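Long-range contacts in peptidase S15/CocE/NonD (Thaumarchaeota archaeon SCGC AB-539-E09, PDB 4PF1), which acts as a serine aminopeptidase of the alpha/beta-hydrolase fold, probably releasing residues from the amino ends of peptides: residues A[86-91]-A[101-106]; A[67-72]-A[161-166]. All blocks are in the same frame, centred on the assembly; numbering follows the deposited sequence.

Contact 1: residues A[86-91]-A[101-106]; sequences VVPQMN and IVYQDV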
loop_
_atom_site.group_PDB
_atom_site.type_symbol
_atom_site.label_atom_id
_atom_site.label_comp_id
_atom_site.label_asym_id
_atom_site.label_seq_id
_atom_site.Cartn_x
_atom_site.Cartn_y
_atom_site.Cartn_z
ATOM N N VAL A 86 25.095 9.302 -7.721
ATOM C CA VAL A 86 25.073 9.241 -9.193
ATOM C C VAL A 86 25.413 7.837 -9.733
ATOM O O VAL A 86 24.978 7.484 -10.829
ATOM C CB VAL A 86 25.978 10.318 -9.863
ATOM C CG1 VAL A 86 25.409 11.719 -9.664
ATOM C CG2 VAL A 86 27.425 10.237 -9.370
ATOM N N VAL A 87 26.192 7.056 -8.983
ATOM C CA VAL A 87 26.648 5.737 -9.429
ATOM C C VAL A 87 25.598 4.635 -9.185
ATOM O O VAL A 87 24.834 4.720 -8.215
ATOM C CB VAL A 87 28.008 5.354 -8.770
ATOM C CG1 VAL A 87 29.125 6.269 -9.251
ATOM C CG2 VAL A 87 27.920 5.357 -7.241
ATOM N N PRO A 88 25.600 3.537 -9.998
ATOM C CA PRO A 88 24.707 2.404 -9.688
ATOM C C PRO A 88 25.048 1.820 -8.313
ATOM O O PRO A 88 26.191 1.955 -7.862
ATOM C CB PRO A 88 24.999 1.401 -10.815
ATOM C CG PRO A 88 25.633 2.220 -11.906
ATOM C CD PRO A 88 26.440 3.242 -11.177
ATOM N N GLN A 89 24.062 1.202 -7.636
ATOM C CA GLN A 89 24.241 0.612 -6.299
ATOM C C GLN A 89 25.405 -0.391 -6.264
ATOM O O GLN A 89 26.034 -0.550 -5.224
ATOM C CB GLN A 89 22.941 -0.055 -5.815
ATOM C CG GLN A 89 21.874 0.946 -5.383
ATOM C CD GLN A 89 20.478 0.401 -5.541
ATOM O OE1 GLN A 89 19.966 0.243 -6.657
ATOM N NE2 GLN A 89 19.818 0.133 -4.424
ATOM N N MET A 90 25.717 -1.020 -7.411
ATOM C CA MET A 90 26.834 -1.956 -7.563
ATOM C C MET A 90 28.165 -1.309 -7.150
ATOM O O MET A 90 29.009 -1.978 -6.556
ATOM C CB MET A 90 26.910 -2.442 -9.022
ATOM C CG MET A 90 28.039 -3.435 -9.289
ATOM S SD MET A 90 28.166 -3.919 -11.030
ATOM C CE MET A 90 28.657 -2.372 -11.770
ATOM N N ASN A 91 28.329 -0.003 -7.438
ATOM C CA ASN A 91 29.552 0.750 -7.150
ATOM C C ASN A 91 29.543 1.443 -5.765
ATOM O O ASN A 91 30.395 2.303 -5.528
ATOM C CB ASN A 91 29.794 1.799 -8.243
ATOM C CG ASN A 91 30.129 1.214 -9.582
ATOM O OD1 ASN A 91 29.253 0.987 -10.419
ATOM N ND2 ASN A 91 31.412 0.979 -9.826
ATOM N N ILE A 101 35.574 5.804 -10.828
ATOM C CA ILE A 101 34.531 4.982 -11.444
ATOM C C ILE A 101 34.370 5.393 -12.909
ATOM O O ILE A 101 34.120 6.566 -13.205
ATOM C CB ILE A 101 33.200 5.049 -10.648
ATOM C CG1 ILE A 101 33.426 4.614 -9.175
ATOM C CG2 ILE A 101 32.115 4.184 -11.321
ATOM C CD1 ILE A 101 32.573 5.294 -8.179
ATOM N N VAL A 102 34.558 4.426 -13.826
ATOM C CA VAL A 102 34.511 4.681 -15.263
ATOM C C VAL A 102 33.437 3.822 -15.944
ATOM O O VAL A 102 33.434 2.597 -15.798
ATOM C CB VAL A 102 35.907 4.464 -15.926
ATOM C CG1 VAL A 102 35.844 4.682 -17.430
ATOM C CG2 VAL A 102 36.968 5.365 -15.302
ATOM N N TYR A 103 32.555 4.474 -16.721
ATOM C CA TYR A 103 31.528 3.813 -17.527
ATOM C C TYR A 103 31.727 4.186 -18.975
ATOM O O TYR A 103 31.851 5.372 -19.298
ATOM C CB TYR A 103 30.112 4.175 -17.053
ATOM C CG TYR A 103 29.601 3.259 -15.967
ATOM C CD1 TYR A 103 30.102 3.335 -14.669
ATOM C CD2 TYR A 103 28.635 2.295 -16.238
ATOM C CE1 TYR A 103 29.664 2.468 -13.672
ATOM C CE2 TYR A 103 28.169 1.438 -15.243
ATOM C CZ TYR A 103 28.692 1.524 -13.963
ATOM O OH TYR A 103 28.263 0.671 -12.982
ATOM N N GLN A 104 31.804 3.183 -19.851
ATOM C CA GLN A 104 32.040 3.434 -21.264
ATOM C C GLN A 104 30.949 2.824 -22.120
ATOM O O GLN A 104 30.571 1.670 -21.904
ATOM C CB GLN A 104 33.420 2.879 -21.681
ATOM C CG GLN A 104 33.767 3.111 -23.156
ATOM C CD GLN A 104 35.046 2.431 -23.551
ATOM O OE1 GLN A 104 35.124 1.199 -23.640
ATOM N NE2 GLN A 104 36.064 3.221 -23.845
ATOM N N ASP A 105 30.465 3.586 -23.122
ATOM C CA ASP A 105 29.512 3.057 -24.092
ATOM C C ASP A 105 30.260 2.090 -24.995
ATOM O O ASP A 105 31.311 2.453 -25.539
ATOM C CB ASP A 105 28.871 4.186 -24.930
ATOM C CG ASP A 105 27.863 5.069 -24.210
ATOM O OD1 ASP A 105 27.053 4.528 -23.422
ATOM O OD2 ASP A 105 27.818 6.282 -24.510
ATOM N N VAL A 106 29.771 0.841 -25.115
ATOM C CA VAL A 106 30.404 -0.146 -25.998
ATOM C C VAL A 106 30.269 0.332 -27.451
ATOM O O VAL A 106 29.401 1.162 -27.747
ATOM C CB VAL A 106 29.852 -1.590 -25.818
ATOM C CG1 VAL A 106 30.110 -2.116 -24.407
ATOM C CG2 VAL A 106 28.369 -1.677 -26.178
#

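Contact 2: residues A[67-72]-A[161-166]; sequences TPYHAE and SYEGYT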
loop_
_atom_site.group_PDB
_atom_site.type_symbol
_atom_site.label_atom_id
_atom_site.label_comp_id
_atom_site.label_asym_id
_atom_site.label_seq_id
_atom_site.Cartn_x
_atom_site.Cartn_y
_atom_site.Cartn_z
ATOM N N THR A 67 29.228 -0.789 -21.017
ATOM C CA THR A 67 27.785 -0.995 -21.119
ATOM C C THR A 67 27.140 -0.635 -22.477
ATOM O O THR A 67 27.450 0.410 -23.051
ATOM C CB THR A 67 27.087 -0.152 -19.998
ATOM O OG1 THR A 67 25.675 -0.361 -20.021
ATOM C CG2 THR A 67 27.393 1.355 -20.089
ATOM N N PRO A 68 26.102 -1.403 -22.905
ATOM C CA PRO A 68 25.308 -0.978 -24.067
ATOM C C PRO A 68 24.031 -0.237 -23.600
ATOM O O PRO A 68 23.083 -0.104 -24.377
ATOM C CB PRO A 68 24.957 -2.311 -24.721
ATOM C CG PRO A 68 24.782 -3.257 -23.522
ATOM C CD PRO A 68 25.582 -2.678 -22.356
ATOM N N TYR A 69 23.989 0.199 -22.306
ATOM C CA TYR A 69 22.792 0.798 -21.700
ATOM C C TYR A 69 22.966 2.262 -21.263
ATOM O O TYR A 69 22.414 2.659 -20.231
ATOM C CB TYR A 69 22.306 -0.050 -20.500
ATOM C CG TYR A 69 22.114 -1.518 -20.819
ATOM C CD1 TYR A 69 21.231 -1.927 -21.816
ATOM C CD2 TYR A 69 22.787 -2.502 -20.102
ATOM C CE1 TYR A 69 21.057 -3.274 -22.121
ATOM C CE2 TYR A 69 22.625 -3.854 -20.401
ATOM C CZ TYR A 69 21.754 -4.236 -21.408
ATOM O OH TYR A 69 21.583 -5.565 -21.707
ATOM N N HIS A 70 23.657 3.081 -22.087
ATOM C CA HIS A 70 23.814 4.535 -21.893
ATOM C C HIS A 70 24.682 4.873 -20.663
ATOM O O HIS A 70 24.150 5.129 -19.579
ATOM C CB HIS A 70 22.422 5.215 -21.785
ATOM C CG HIS A 70 22.367 6.637 -22.247
ATOM N ND1 HIS A 70 23.501 7.315 -22.664
ATOM C CD2 HIS A 70 21.297 7.454 -22.371
ATOM C CE1 HIS A 70 23.087 8.523 -23.007
ATOM N NE2 HIS A 70 21.770 8.652 -22.852
ATOM N N ALA A 71 26.017 4.925 -20.861
ATOM C CA ALA A 71 27.001 5.248 -19.817
ATOM C C ALA A 71 26.676 6.570 -19.108
ATOM O O ALA A 71 26.873 6.670 -17.898
ATOM C CB ALA A 71 28.398 5.313 -20.418
ATOM N N GLU A 72 26.157 7.574 -19.861
ATOM C CA GLU A 72 25.788 8.885 -19.326
ATOM C C GLU A 72 24.555 8.795 -18.402
ATOM O O GLU A 72 24.412 9.623 -17.503
ATOM C CB GLU A 72 25.555 9.899 -20.462
ATOM C CG GLU A 72 26.804 10.700 -20.798
ATOM C CD GLU A 72 26.802 11.440 -22.123
ATOM O OE1 GLU A 72 26.003 12.391 -22.278
ATOM O OE2 GLU A 72 27.659 11.118 -22.978
ATOM N N SER A 161 25.166 -8.999 -16.098
ATOM C CA SER A 161 24.462 -9.325 -17.352
ATOM C C SER A 161 25.360 -9.042 -18.581
ATOM O O SER A 161 26.424 -9.659 -18.697
ATOM C CB SER A 161 23.140 -8.565 -17.433
ATOM O OG SER A 161 22.233 -9.187 -18.324
ATOM N N TYR A 162 24.951 -8.102 -19.477
ATOM C CA TYR A 162 25.752 -7.692 -20.642
ATOM C C TYR A 162 27.059 -7.050 -20.165
ATOM O O TYR A 162 28.112 -7.284 -20.756
ATOM C CB TYR A 162 24.959 -6.711 -21.524
ATOM C CG TYR A 162 25.394 -6.655 -22.976
ATOM C CD1 TYR A 162 26.624 -6.102 -23.337
ATOM C CD2 TYR A 162 24.528 -7.030 -23.999
ATOM C CE1 TYR A 162 27.005 -5.993 -24.675
ATOM C CE2 TYR A 162 24.899 -6.927 -25.339
ATOM C CZ TYR A 162 26.134 -6.395 -25.673
ATOM O OH TYR A 162 26.497 -6.279 -26.994
ATOM N N GLU A 163 26.991 -6.276 -19.062
ATOM C CA GLU A 163 28.165 -5.649 -18.446
ATOM C C GLU A 163 29.066 -6.720 -17.812
ATOM O O GLU A 163 30.258 -6.492 -17.637
ATOM C CB GLU A 163 27.747 -4.597 -17.408
ATOM C CG GLU A 163 26.996 -3.422 -18.018
ATOM C CD GLU A 163 26.380 -2.440 -17.039
ATOM O OE1 GLU A 163 26.546 -2.624 -15.813
ATOM O OE2 GLU A 163 25.727 -1.481 -17.505
ATOM N N GLY A 164 28.482 -7.877 -17.499
ATOM C CA GLY A 164 29.205 -9.038 -16.995
ATOM C C GLY A 164 29.919 -9.745 -18.126
ATOM O O GLY A 164 31.038 -10.227 -17.953
ATOM N N TYR A 165 29.271 -9.784 -19.310
ATOM C CA TYR A 165 29.830 -10.348 -20.542
ATOM C C TYR A 165 31.046 -9.520 -20.973
ATOM O O TYR A 165 32.075 -10.093 -21.322
ATOM C CB TYR A 165 28.753 -10.392 -21.656
ATOM C CG TYR A 165 29.293 -10.618 -23.054
ATOM C CD1 TYR A 165 29.517 -11.903 -23.536
ATOM C CD2 TYR A 165 29.534 -9.547 -23.912
ATOM C CE1 TYR A 165 30.007 -12.117 -24.824
ATOM C CE2 TYR A 165 30.042 -9.749 -25.196
ATOM C CZ TYR A 165 30.264 -11.038 -25.652
ATOM O OH TYR A 165 30.731 -11.255 -26.925
ATOM N N THR A 166 30.935 -8.171 -20.918
ATOM C CA THR A 166 32.045 -7.282 -21.291
ATOM C C THR A 166 33.188 -7.410 -20.280
ATOM O O THR A 166 34.345 -7.329 -20.677
ATOM C CB THR A 166 31.589 -5.828 -21.457
ATOM O OG1 THR A 166 31.074 -5.343 -20.222
ATOM C CG2 THR A 166 30.564 -5.653 -22.572
HETATM O O HOH W 1 21.905 -6.956 -19.714
#

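Contact 1: residues A[86-91]-A[101-106]
The phenol of Y103 and the amide of N91 approach from opposite directions: Y103 OH donates to N91 OD1 at 2.8 Å, with a C=O...donor angle of 155° in the carbonyl plane. OD1 lies at the edge of the ring, whereas the amide is turned 64° out of the ring plane. With CG opposite the carbonyl carbon (chi1 -88°), Y103 extends from strand 100-105 toward the loop joining helices 83-86 and 92-96. Two apolar groups also reach the hydroxyl, both oblique to the ring. P88 CG comes to 3.2 Å from Y103 OH, and the methyl M90 CE, at the end of a chain bent about its last torsion, to 3.3 Å. Beside this lies a purely aliphatic contact, V87 CG1 to I101 CD1 at 3.7 Å, the two side chains crossing at about a right angle. The other branch of the isoleucine, I101 CG2, packs 3.6 Å from N91 ND2. A phenylalanine in place of Y103 would probably leave N91 OD1 without this donor in a buried setting. One directional bond with apolar groups beside it thus joins the loop to the strand, and gives the buried hydroxyl an acceptor.

Contact 2: residues A[67-72]-A[161-166]
T67 and E163 bring their CA atoms to 5.4 Å, where the end of strand 60-67 passes the first turn of helix 162-169. S161, just before that helix, has phi 61° and psi -118°, the strained backbone of the nucleophile elbow of alpha/beta hydrolases, consistent with S161 being the serine of a Ser-His-Asp triad. T67 and E163 run side by side. The threonine hydroxyl, opposite its own backbone N (chi1 -178°), donates to the anti lone pair of E163 OE2, T67 OG1 to OE2 being 2.8 Å. The same T67 OG1 accepts from Y69 N at 2.9 Å, closing an ST turn, and E163 OE2 also takes a salt bridge from R74, so T67 OG1 and E163 OE2 each have two partners. P68 is wedged between two rings. Its CG makes a CH-pi contact over the Y162 face, 3.5 Å from the ring centroid, and on the Y69 side P68 CG stands 3.7 Å above the centre of that ring. The far hydroxyl of Y162 is tied to N119 and Y116. Y69 crosses Y162 obliquely, its OH and CE2 against Y162 CB, and directs its OH toward the serine, with Y210 as a further partner. In the related cocaine esterase, a tyrosine hydroxyl and the backbone N-H after the serine form the oxyanion hole, a role Y69 and Y162 N probably share here. Consistent with that, water 1 lies 2.5 Å from Y69 OH and 2.6 Å from S161 OG, with Y162 N at 3.3 Å.

How the contacts relate
Both contacts are buried within the catalytic alpha/beta-hydrolase part of the chain, their centres about 9 Å apart; contact 1 uses strand 100-105, and contact 2 starts at the end of its parallel neighbour, 60-67. The seam between them is polar: one backbone pair, T67 N to Q104 O at 2.9 Å, and one backbone-to-carboxylate pair, A71 N to D105 OD1 at 2.8 Å, both probable hydrogen bonds. R74 also spans them, touching P88 and Y103 of contact 1 while pairing with E163 of contact 2. Contact 1 is largely hydrocarbon around one neutral bond and joins a loop to the strand. Contact 2, beside the probable nucleophile, adds a carboxylate, a water and the partly exposed Y69 near a bound glycerol.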